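PDB 1LGY: triacylglycerol lipase from Rhizopus niveus, which hydrolyses the ester bonds of triacylglycerols and their partial glycerides, with a strong preference for positions 1 and 3 of the glycerol. Local coordinates for residues 251-254 / 255-258; 83-86 / 87-90; 128-131 / 132-136; 18-21 / 22-25. All coordinates share one frame; numbering follows the deposited sequence.

Contact 1. Residues 251-254 / 255-258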
loop_
_atom_site.group_PDB
_atom_site.type_symbol
_atom_site.label_atom_id
_atom_site.label_comp_id
_atom_site.label_asym_id
_atom_site.label_seq_id
_atom_site.Cartn_x
_atom_site.Cartn_y
_atom_site.Cartn_z
ATOM N N PHE A 251 -7.617 -7.613 -20.809
ATOM C CA PHE A 251 -7.311 -9.011 -20.477
ATOM C C PHE A 251 -6.708 -8.945 -19.084
ATOM O O PHE A 251 -5.486 -8.932 -18.858
ATOM C CB PHE A 251 -6.298 -9.605 -21.489
ATOM C CG PHE A 251 -6.453 -9.043 -22.904
ATOM C CD1 PHE A 251 -7.724 -8.933 -23.505
ATOM C CD2 PHE A 251 -5.313 -8.556 -23.564
ATOM C CE1 PHE A 251 -7.837 -8.322 -24.750
ATOM C CE2 PHE A 251 -5.447 -7.946 -24.818
ATOM C CZ PHE A 251 -6.706 -7.827 -25.409
ATOM N N THR A 252 -7.693 -8.917 -18.178
ATOM C CA THR A 252 -7.493 -8.652 -16.764
ATOM C C THR A 252 -8.112 -9.801 -15.958
ATOM O O THR A 252 -9.026 -10.481 -16.441
ATOM C CB THR A 252 -8.121 -7.231 -16.630
ATOM O OG1 THR A 252 -7.073 -6.297 -16.368
ATOM C CG2 THR A 252 -9.206 -7.203 -15.629
ATOM N N SER A 253 -7.647 -9.976 -14.695
ATOM C CA SER A 253 -7.952 -11.143 -13.879
ATOM C C SER A 253 -7.906 -10.919 -12.389
ATOM O O SER A 253 -6.958 -10.328 -11.902
ATOM C CB SER A 253 -6.955 -12.262 -14.225
ATOM O OG SER A 253 -7.089 -13.360 -13.336
ATOM N N ILE A 254 -8.853 -11.400 -11.599
ATOM C CA ILE A 254 -8.758 -11.190 -10.160
ATOM C C ILE A 254 -7.823 -12.185 -9.532
ATOM O O ILE A 254 -7.315 -11.976 -8.429
ATOM C CB ILE A 254 -10.171 -11.284 -9.497
ATOM C CG1 ILE A 254 -10.073 -10.926 -8.028
ATOM C CG2 ILE A 254 -10.765 -12.666 -9.703
ATOM C CD1 ILE A 254 -9.874 -9.423 -7.748
ATOM N N LEU A 255 -7.548 -13.258 -10.275
ATOM C CA LEU A 255 -6.713 -14.323 -9.742
ATOM C C LEU A 255 -5.241 -13.912 -9.580
ATOM O O LEU A 255 -4.500 -14.386 -8.698
ATOM C CB LEU A 255 -6.947 -15.561 -10.670
ATOM C CG LEU A 255 -8.260 -16.406 -10.472
ATOM C CD1 LEU A 255 -9.472 -15.741 -11.106
ATOM C CD2 LEU A 255 -8.155 -17.736 -11.207
ATOM N N ASP A 256 -4.803 -12.908 -10.343
ATOM C CA ASP A 256 -3.419 -12.476 -10.250
ATOM C C ASP A 256 -3.288 -11.527 -9.078
ATOM O O ASP A 256 -2.192 -11.176 -8.653
ATOM C CB ASP A 256 -2.999 -11.791 -11.549
ATOM C CG ASP A 256 -2.969 -12.628 -12.831
ATOM O OD1 ASP A 256 -3.685 -13.627 -12.909
ATOM O OD2 ASP A 256 -2.260 -12.278 -13.781
ATOM N N HIS A 257 -4.421 -11.087 -8.525
ATOM C CA HIS A 257 -4.446 -10.301 -7.319
ATOM C C HIS A 257 -4.012 -11.086 -6.081
ATOM O O HIS A 257 -3.483 -10.526 -5.107
ATOM C CB HIS A 257 -5.826 -9.840 -7.186
ATOM C CG HIS A 257 -6.019 -8.757 -6.194
ATOM N ND1 HIS A 257 -5.168 -7.798 -5.926
ATOM C CD2 HIS A 257 -7.107 -8.618 -5.406
ATOM C CE1 HIS A 257 -5.674 -7.057 -4.990
ATOM N NE2 HIS A 257 -6.839 -7.558 -4.685
ATOM N N LEU A 258 -4.229 -12.423 -6.179
ATOM C CA LEU A 258 -4.079 -13.354 -5.069
ATOM C C LEU A 258 -2.723 -13.934 -4.741
ATOM O O LEU A 258 -2.678 -14.735 -3.829
ATOM C CB LEU A 258 -5.060 -14.511 -5.271
ATOM C CG LEU A 258 -6.518 -14.428 -4.716
ATOM C CD1 LEU A 258 -7.145 -13.072 -4.956
ATOM C CD2 LEU A 258 -7.369 -15.461 -5.419
#
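S253 and L255 meet at the start of the helical turn that carries the catalytic histidine of this alpha/beta-hydrolase, in the loop between strands 231-235 and 259-260. L255 N gives its hydrogen to S253 OG at 3.1 Å, a bond bent to 137°. The hydroxyl lies there because chi1 of 172° sets OG anti to the serine N, on the side of its own carbonyl carbon, facing the turn. A small polar residue suits this place, being short enough for its hydroxyl to reach forward to the amide two residues on, where the turn starts. The leucine side chain runs out at about a right angle to I254, its CD1 3.6 Å from I254 CG2, and both residues also touch R87 of helix 87-91.

At D256 the same hydroxyl makes a second, weak hydrogen bond, from S253 OG to D256 OD1 at 3.4 Å. The other carboxylate oxygen, OD2, accepts from the backbone N of R203, so each oxygen has a partner; D256 probably also takes part in binding calcium, as in related lipases.

H257 N lies near I254 O, a bond whose acceptor is less surely placed. Its ring serves the triad: ND1 is hydrogen-bonded to D204 and NE2 to S145, while H144 stacks on it. Both ring nitrogens are therefore held, which fixes the rotation of the imidazole. I254, buried and branched, fills the space beside the ring with apolar carbon, its CD1 3.7 Å from H257 CD2 and oblique to the ring.

L258 closes the turn: its N donates to L255 O at 3.2 Å.

Contact 2. Residues 83-86 / 87-90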
loop_
_atom_site.group_PDB
_atom_site.type_symbol
_atom_site.label_atom_id
_atom_site.label_comp_id
_atom_site.label_asym_id
_atom_site.label_seq_id
_atom_site.Cartn_x
_atom_site.Cartn_y
_atom_site.Cartn_z
ATOM N N THR A 83 -11.028 -5.514 3.498
ATOM C CA THR A 83 -11.680 -6.780 3.306
ATOM C C THR A 83 -10.965 -7.664 2.314
ATOM O O THR A 83 -10.688 -7.260 1.180
ATOM C CB THR A 83 -13.136 -6.531 2.803
ATOM O OG1 THR A 83 -13.714 -7.787 2.509
ATOM C CG2 THR A 83 -13.205 -5.741 1.511
ATOM N N ASN A 84 -10.794 -8.917 2.715
ATOM C CA ASN A 84 -10.285 -9.892 1.776
ATOM C C ASN A 84 -11.373 -10.614 0.962
ATOM O O ASN A 84 -11.121 -11.665 0.369
ATOM C CB ASN A 84 -9.434 -10.908 2.530
ATOM C CG ASN A 84 -10.200 -11.868 3.427
ATOM O OD1 ASN A 84 -11.246 -11.551 4.005
ATOM N ND2 ASN A 84 -9.649 -13.079 3.560
ATOM N N SER A 85 -12.614 -10.147 0.881
ATOM C CA SER A 85 -13.528 -10.757 -0.068
ATOM C C SER A 85 -13.312 -9.853 -1.269
ATOM O O SER A 85 -13.795 -8.720 -1.309
ATOM C CB SER A 85 -14.965 -10.701 0.452
ATOM O OG SER A 85 -15.611 -9.435 0.390
ATOM N N PHE A 86 -12.484 -10.284 -2.238
ATOM C CA PHE A 86 -12.087 -9.357 -3.302
ATOM C C PHE A 86 -13.025 -9.249 -4.505
ATOM O O PHE A 86 -13.073 -8.187 -5.142
ATOM C CB PHE A 86 -10.719 -9.717 -3.802
ATOM C CG PHE A 86 -9.659 -9.829 -2.742
ATOM C CD1 PHE A 86 -9.096 -8.701 -2.193
ATOM C CD2 PHE A 86 -9.192 -11.080 -2.373
ATOM C CE1 PHE A 86 -8.045 -8.830 -1.268
ATOM C CE2 PHE A 86 -8.150 -11.212 -1.454
ATOM C CZ PHE A 86 -7.563 -10.085 -0.892
ATOM N N ARG A 87 -13.804 -10.301 -4.823
ATOM C CA ARG A 87 -14.773 -10.196 -5.923
ATOM C C ARG A 87 -15.969 -9.273 -5.591
ATOM O O ARG A 87 -16.612 -8.720 -6.483
ATOM C CB ARG A 87 -15.307 -11.587 -6.298
ATOM C CG ARG A 87 -14.290 -12.591 -6.860
ATOM C CD ARG A 87 -14.808 -14.040 -6.887
ATOM N NE ARG A 87 -13.691 -14.951 -7.111
ATOM C CZ ARG A 87 -13.320 -15.354 -8.342
ATOM N NH1 ARG A 87 -13.975 -14.938 -9.435
ATOM N NH2 ARG A 87 -12.246 -16.149 -8.505
ATOM N N SER A 88 -16.261 -9.071 -4.300
ATOM C CA SER A 88 -17.314 -8.182 -3.800
ATOM C C SER A 88 -16.760 -6.805 -3.459
ATOM O O SER A 88 -17.528 -5.873 -3.235
ATOM C CB SER A 88 -17.954 -8.686 -2.507
ATOM O OG SER A 88 -18.511 -9.989 -2.589
ATOM N N ALA A 89 -15.424 -6.686 -3.290
ATOM C CA ALA A 89 -14.780 -5.403 -3.068
ATOM C C ALA A 89 -14.778 -4.728 -4.430
ATOM O O ALA A 89 -15.113 -3.553 -4.553
ATOM C CB ALA A 89 -13.348 -5.592 -2.607
ATOM N N ILE A 90 -14.485 -5.502 -5.478
ATOM C CA ILE A 90 -14.493 -4.983 -6.834
ATOM C C ILE A 90 -15.928 -4.747 -7.337
ATOM O O ILE A 90 -16.237 -3.609 -7.622
ATOM C CB ILE A 90 -13.641 -6.013 -7.657
ATOM C CG1 ILE A 90 -12.215 -5.517 -7.716
ATOM C CG2 ILE A 90 -14.111 -6.184 -9.073
ATOM C CD1 ILE A 90 -11.527 -5.409 -6.343
#
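F86 and I90 are joined by the straightest of the bonds between the loop 83-86 and the first turn of helix 87-91: I90 N donates to F86 O at 3.1 Å with an angle of 159°. As in related fungal lipases, this short helix is probably the lid over the active site, and 83-86 leads into it. F86 O also receives A89 N, weakly, at 3.3 Å, and A89 N divides its hydrogen with S85 O, again weakly, at 3.3 Å. The two carbonyls ahead of the helix thus take up amides of its opening turn.

Before the helix, T83 forms an ST turn. S85 N donates to T83 OG1 at 3.1 Å and almost straight, at 173°. With chi1 of 175°, OG1 is swung round beside the threonine's own carbonyl carbon, on the side where the following residues fold back. The methyl branch of the same threonine, CG2, faces A89 CB at 4.1 Å, so one beta-branched side chain supplies both a polar acceptor and an apolar surface. A lone methyl suits A89, whose CB is also wedged 3.4 Å from S85 O. Farther out, N84 ND2 is hydrogen-bonded to G266 O, and R87 O accepts from T91 OG1.

The F86 ring lies at the catalytic centre, meeting H257 edge-to-face and touching S145. One face receives N84 O, 3.3 Å above the ring plane and offset toward the rim. The chemistry implies a division of labour: amides and a hydroxyl settle the turn, while the phenyl group is consistent with an apolar wall for the active site.

Contact 3. Residues 128-131 / 132-136; sequences QEQL and TAHPT
The C-terminal end of helix 110-133, where the chain leaves the helix at H134 and heads for strand 138-144, is built on Q128, E129 and Q130 giving their carbonyls to T132, A133 and H134. The regular bonding ends at H134: A133 N donates to E129 O at 2.9 Å and 151°, and T132 N to Q128 O at 3.1 Å, but H134 N bonds only weakly to Q130 O.

T132 suits the last turn because its hydroxyl can reach back to the chain. A chi1 of -66° places OG1 beside its own N, from where it makes a weak bond to Q128 O at 3.4 Å; its stronger partner is R164. A133, with only a methyl, lies close over E129 O.

Q130 and H134 run side by side in the same direction, amide and imidazole planes 50° apart. The edge of the imidazole lies beside Q130 O, in the ring plane, and one ring surface is stacked on Y137. Q130 OE1 is bound by R69, which satisfies the amide oxygen of this buried glutamine. L131 turns its isobutyl group to I76 and L165, tying the helix to the sheet.

Proline, lacking an amide hydrogen, is at home just past the helix end, where P135 cannot continue the bonding; instead P135 CA offers a CA-H...O contact to L131 O at 3.1 Å.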
loop_
_atom_site.group_PDB
_atom_site.type_symbol
_atom_site.label_atom_id
_atom_site.label_comp_id
_atom_site.label_asym_id
_atom_site.label_seq_id
_atom_site.Cartn_x
_atom_site.Cartn_y
_atom_site.Cartn_z
ATOM N N GLN A 128 3.574 8.496 16.030
ATOM C CA GLN A 128 4.159 9.683 16.617
ATOM C C GLN A 128 4.978 9.411 17.855
ATOM O O GLN A 128 6.130 9.827 17.935
ATOM C CB GLN A 128 3.080 10.638 16.950
ATOM C CG GLN A 128 2.576 11.339 15.721
ATOM C CD GLN A 128 1.832 12.586 16.147
ATOM O OE1 GLN A 128 0.895 12.497 16.931
ATOM N NE2 GLN A 128 2.141 13.781 15.653
ATOM N N GLU A 129 4.392 8.617 18.749
ATOM C CA GLU A 129 5.016 8.111 19.965
ATOM C C GLU A 129 6.250 7.254 19.690
ATOM O O GLU A 129 7.291 7.365 20.360
ATOM C CB GLU A 129 3.915 7.358 20.631
ATOM C CG GLU A 129 4.031 6.862 22.046
ATOM C CD GLU A 129 2.776 6.079 22.415
ATOM O OE1 GLU A 129 1.734 6.730 22.584
ATOM O OE2 GLU A 129 2.846 4.837 22.502
ATOM N N GLN A 130 6.175 6.374 18.684
ATOM C CA GLN A 130 7.382 5.612 18.392
ATOM C C GLN A 130 8.481 6.456 17.729
ATOM O O GLN A 130 9.667 6.127 17.859
ATOM C CB GLN A 130 6.986 4.439 17.538
ATOM C CG GLN A 130 6.034 3.491 18.297
ATOM C CD GLN A 130 6.768 2.567 19.249
ATOM O OE1 GLN A 130 7.644 1.786 18.863
ATOM N NE2 GLN A 130 6.426 2.638 20.525
ATOM N N LEU A 131 8.158 7.556 17.034
ATOM C CA LEU A 131 9.241 8.368 16.500
ATOM C C LEU A 131 9.893 9.205 17.622
ATOM O O LEU A 131 11.061 9.582 17.469
ATOM C CB LEU A 131 8.785 9.344 15.490
ATOM C CG LEU A 131 8.302 9.029 14.125
ATOM C CD1 LEU A 131 8.645 10.289 13.351
ATOM C CD2 LEU A 131 9.042 7.930 13.402
ATOM N N THR A 132 9.154 9.536 18.716
ATOM C CA THR A 132 9.701 10.251 19.887
ATOM C C THR A 132 10.494 9.220 20.720
ATOM O O THR A 132 11.525 9.506 21.336
ATOM C CB THR A 132 8.548 10.891 20.756
ATOM O OG1 THR A 132 7.892 11.916 19.991
ATOM C CG2 THR A 132 9.085 11.509 22.040
ATOM N N ALA A 133 10.054 7.967 20.742
ATOM C CA ALA A 133 10.823 6.937 21.414
ATOM C C ALA A 133 12.060 6.602 20.589
ATOM O O ALA A 133 13.150 6.399 21.123
ATOM C CB ALA A 133 9.975 5.677 21.577
ATOM N N HIS A 134 11.923 6.653 19.266
ATOM C CA HIS A 134 12.958 6.199 18.355
ATOM C C HIS A 134 13.175 7.070 17.138
ATOM O O HIS A 134 12.748 6.725 16.037
ATOM C CB HIS A 134 12.639 4.850 17.848
ATOM C CG HIS A 134 12.502 3.839 18.924
ATOM N ND1 HIS A 134 11.362 3.430 19.445
ATOM C CD2 HIS A 134 13.554 3.176 19.487
ATOM C CE1 HIS A 134 11.682 2.521 20.324
ATOM N NE2 HIS A 134 12.992 2.374 20.342
ATOM N N PRO A 135 13.906 8.174 17.300
ATOM C CA PRO A 135 13.980 9.306 16.391
ATOM C C PRO A 135 14.798 9.141 15.132
ATOM O O PRO A 135 14.723 9.986 14.235
ATOM C CB PRO A 135 14.511 10.399 17.232
ATOM C CG PRO A 135 14.538 9.885 18.638
ATOM C CD PRO A 135 14.784 8.413 18.421
ATOM N N THR A 136 15.599 8.068 15.148
ATOM C CA THR A 136 16.509 7.706 14.070
ATOM C C THR A 136 15.927 6.671 13.105
ATOM O O THR A 136 16.511 6.341 12.080
ATOM C CB THR A 136 17.819 7.143 14.665
ATOM O OG1 THR A 136 17.528 5.855 15.246
ATOM C CG2 THR A 136 18.407 8.105 15.709
#

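Contact 4. Residues 18-21 / 22-25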
loop_
_atom_site.group_PDB
_atom_site.type_symbol
_atom_site.label_atom_id
_atom_site.label_comp_id
_atom_site.label_asym_id
_atom_site.label_seq_id
_atom_site.Cartn_x
_atom_site.Cartn_y
_atom_site.Cartn_z
ATOM N N THR A 18 9.946 -7.809 -2.852
ATOM C CA THR A 18 9.341 -9.026 -2.368
ATOM C C THR A 18 9.187 -8.924 -0.871
ATOM O O THR A 18 8.177 -9.383 -0.347
ATOM C CB THR A 18 10.147 -10.265 -2.667
ATOM O OG1 THR A 18 10.360 -10.287 -4.064
ATOM C CG2 THR A 18 9.390 -11.562 -2.313
ATOM N N LYS A 19 10.135 -8.251 -0.189
ATOM C CA LYS A 19 10.138 -8.102 1.256
ATOM C C LYS A 19 8.880 -7.421 1.684
ATOM O O LYS A 19 8.285 -7.824 2.674
ATOM C CB LYS A 19 11.339 -7.269 1.731
ATOM C CG LYS A 19 11.333 -6.881 3.186
ATOM C CD LYS A 19 12.755 -6.520 3.480
ATOM C CE LYS A 19 12.975 -6.368 4.981
ATOM N NZ LYS A 19 12.937 -4.967 5.352
ATOM N N TYR A 20 8.450 -6.435 0.897
ATOM C CA TYR A 20 7.268 -5.703 1.248
ATOM C C TYR A 20 5.971 -6.340 0.852
ATOM O O TYR A 20 4.964 -6.077 1.510
ATOM C CB TYR A 20 7.389 -4.337 0.670
ATOM C CG TYR A 20 8.531 -3.634 1.370
ATOM C CD1 TYR A 20 8.521 -3.497 2.751
ATOM C CD2 TYR A 20 9.600 -3.170 0.642
ATOM C CE1 TYR A 20 9.582 -2.906 3.417
ATOM C CE2 TYR A 20 10.661 -2.572 1.296
ATOM C CZ TYR A 20 10.640 -2.452 2.677
ATOM O OH TYR A 20 11.717 -1.881 3.330
ATOM N N ALA A 21 5.938 -7.197 -0.165
ATOM C CA ALA A 21 4.740 -7.923 -0.449
ATOM C C ALA A 21 4.525 -8.898 0.698
ATOM O O ALA A 21 3.439 -8.988 1.255
ATOM C CB ALA A 21 4.946 -8.641 -1.724
ATOM N N GLY A 22 5.594 -9.550 1.177
ATOM C CA GLY A 22 5.554 -10.458 2.326
ATOM C C GLY A 22 5.070 -9.824 3.633
ATOM O O GLY A 22 4.379 -10.489 4.415
ATOM N N ILE A 23 5.373 -8.548 3.884
ATOM C CA ILE A 23 4.907 -7.882 5.072
ATOM C C ILE A 23 3.463 -7.526 4.848
ATOM O O ILE A 23 2.645 -7.834 5.700
ATOM C CB ILE A 23 5.752 -6.628 5.335
ATOM C CG1 ILE A 23 7.216 -7.072 5.627
ATOM C CG2 ILE A 23 5.165 -5.858 6.505
ATOM C CD1 ILE A 23 8.239 -6.047 6.171
ATOM N N ALA A 24 3.089 -6.960 3.698
ATOM C CA ALA A 24 1.673 -6.736 3.402
ATOM C C ALA A 24 0.849 -8.022 3.560
ATOM O O ALA A 24 -0.266 -7.933 4.039
ATOM C CB ALA A 24 1.530 -6.236 1.995
ATOM N N ALA A 25 1.421 -9.225 3.389
ATOM C CA ALA A 25 0.636 -10.462 3.520
ATOM C C ALA A 25 0.297 -10.900 4.916
ATOM O O ALA A 25 -0.690 -11.561 5.217
ATOM C CB ALA A 25 1.367 -11.585 2.851
#
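T18 and G22 share a straight bond in this part of helix 11-26: G22 N donates to T18 O at 3.0 Å and 171°. Two residues on, A24 N to Y20 O is equally straight at 3.0 Å, although its donor stands well off the carbonyl plane. The I23 N to K19 O bond is more bent, at 138° and 3.2 Å. A25 N to A21 O, at 2.9 Å, completes an unbroken alpha-helical ladder.

Around this ladder the side chains are small on one side and large on the other. A21, G22, A24 and A25 keep the helix slender; the A24 methyl packs close over A21 O, and A24 approaches the nucleophile elbow around S145. A21 and A25 both touch E265.

With chi1 of -64°, I23 CG1 sits beside its own N and is carried toward K19 O, 3.2 Å away; I23 CD1 then comes within 4.3 Å of Y20 CD1, obliquely to the ring. Y20 and I23 together meet strands 75-81 and 138-144, touching Y77, I140 and T142, and the Y20 ring also meets F173. K19 runs its chain, extended as far as CE and then turned at the amine, past W46.

Since the amides of 22-25 are bonded within the helix, it presents mainly carbon to the sheet, and the lysine amine finds Y77 OH and Q73 OE1 at the border of that packing.

Overall arrangement
Along the chain come contacts 4, 2, 3 and 1. Contacts 1 and 2, with centres 12 Å apart, touch: H257 NE2 and F86 CD1 pack at 3.6 Å, so the histidine turn and the start of helix 87-91 meet beside the catalytic centre. Contact 4, in helix 11-26, lies about 18 Å from contact 1 and 20 Å from contact 2, centre to centre, against strands 75-81 and 138-144 of the mixed sheet. Contact 3, about 39 Å from contact 1 between centres, ends helix 110-133 across the chain's centre; through I76 it too reaches strand 75-81. The central sheet thus connects the active-site loops with helix 11-26 nearby and the end of helix 110-133 far off.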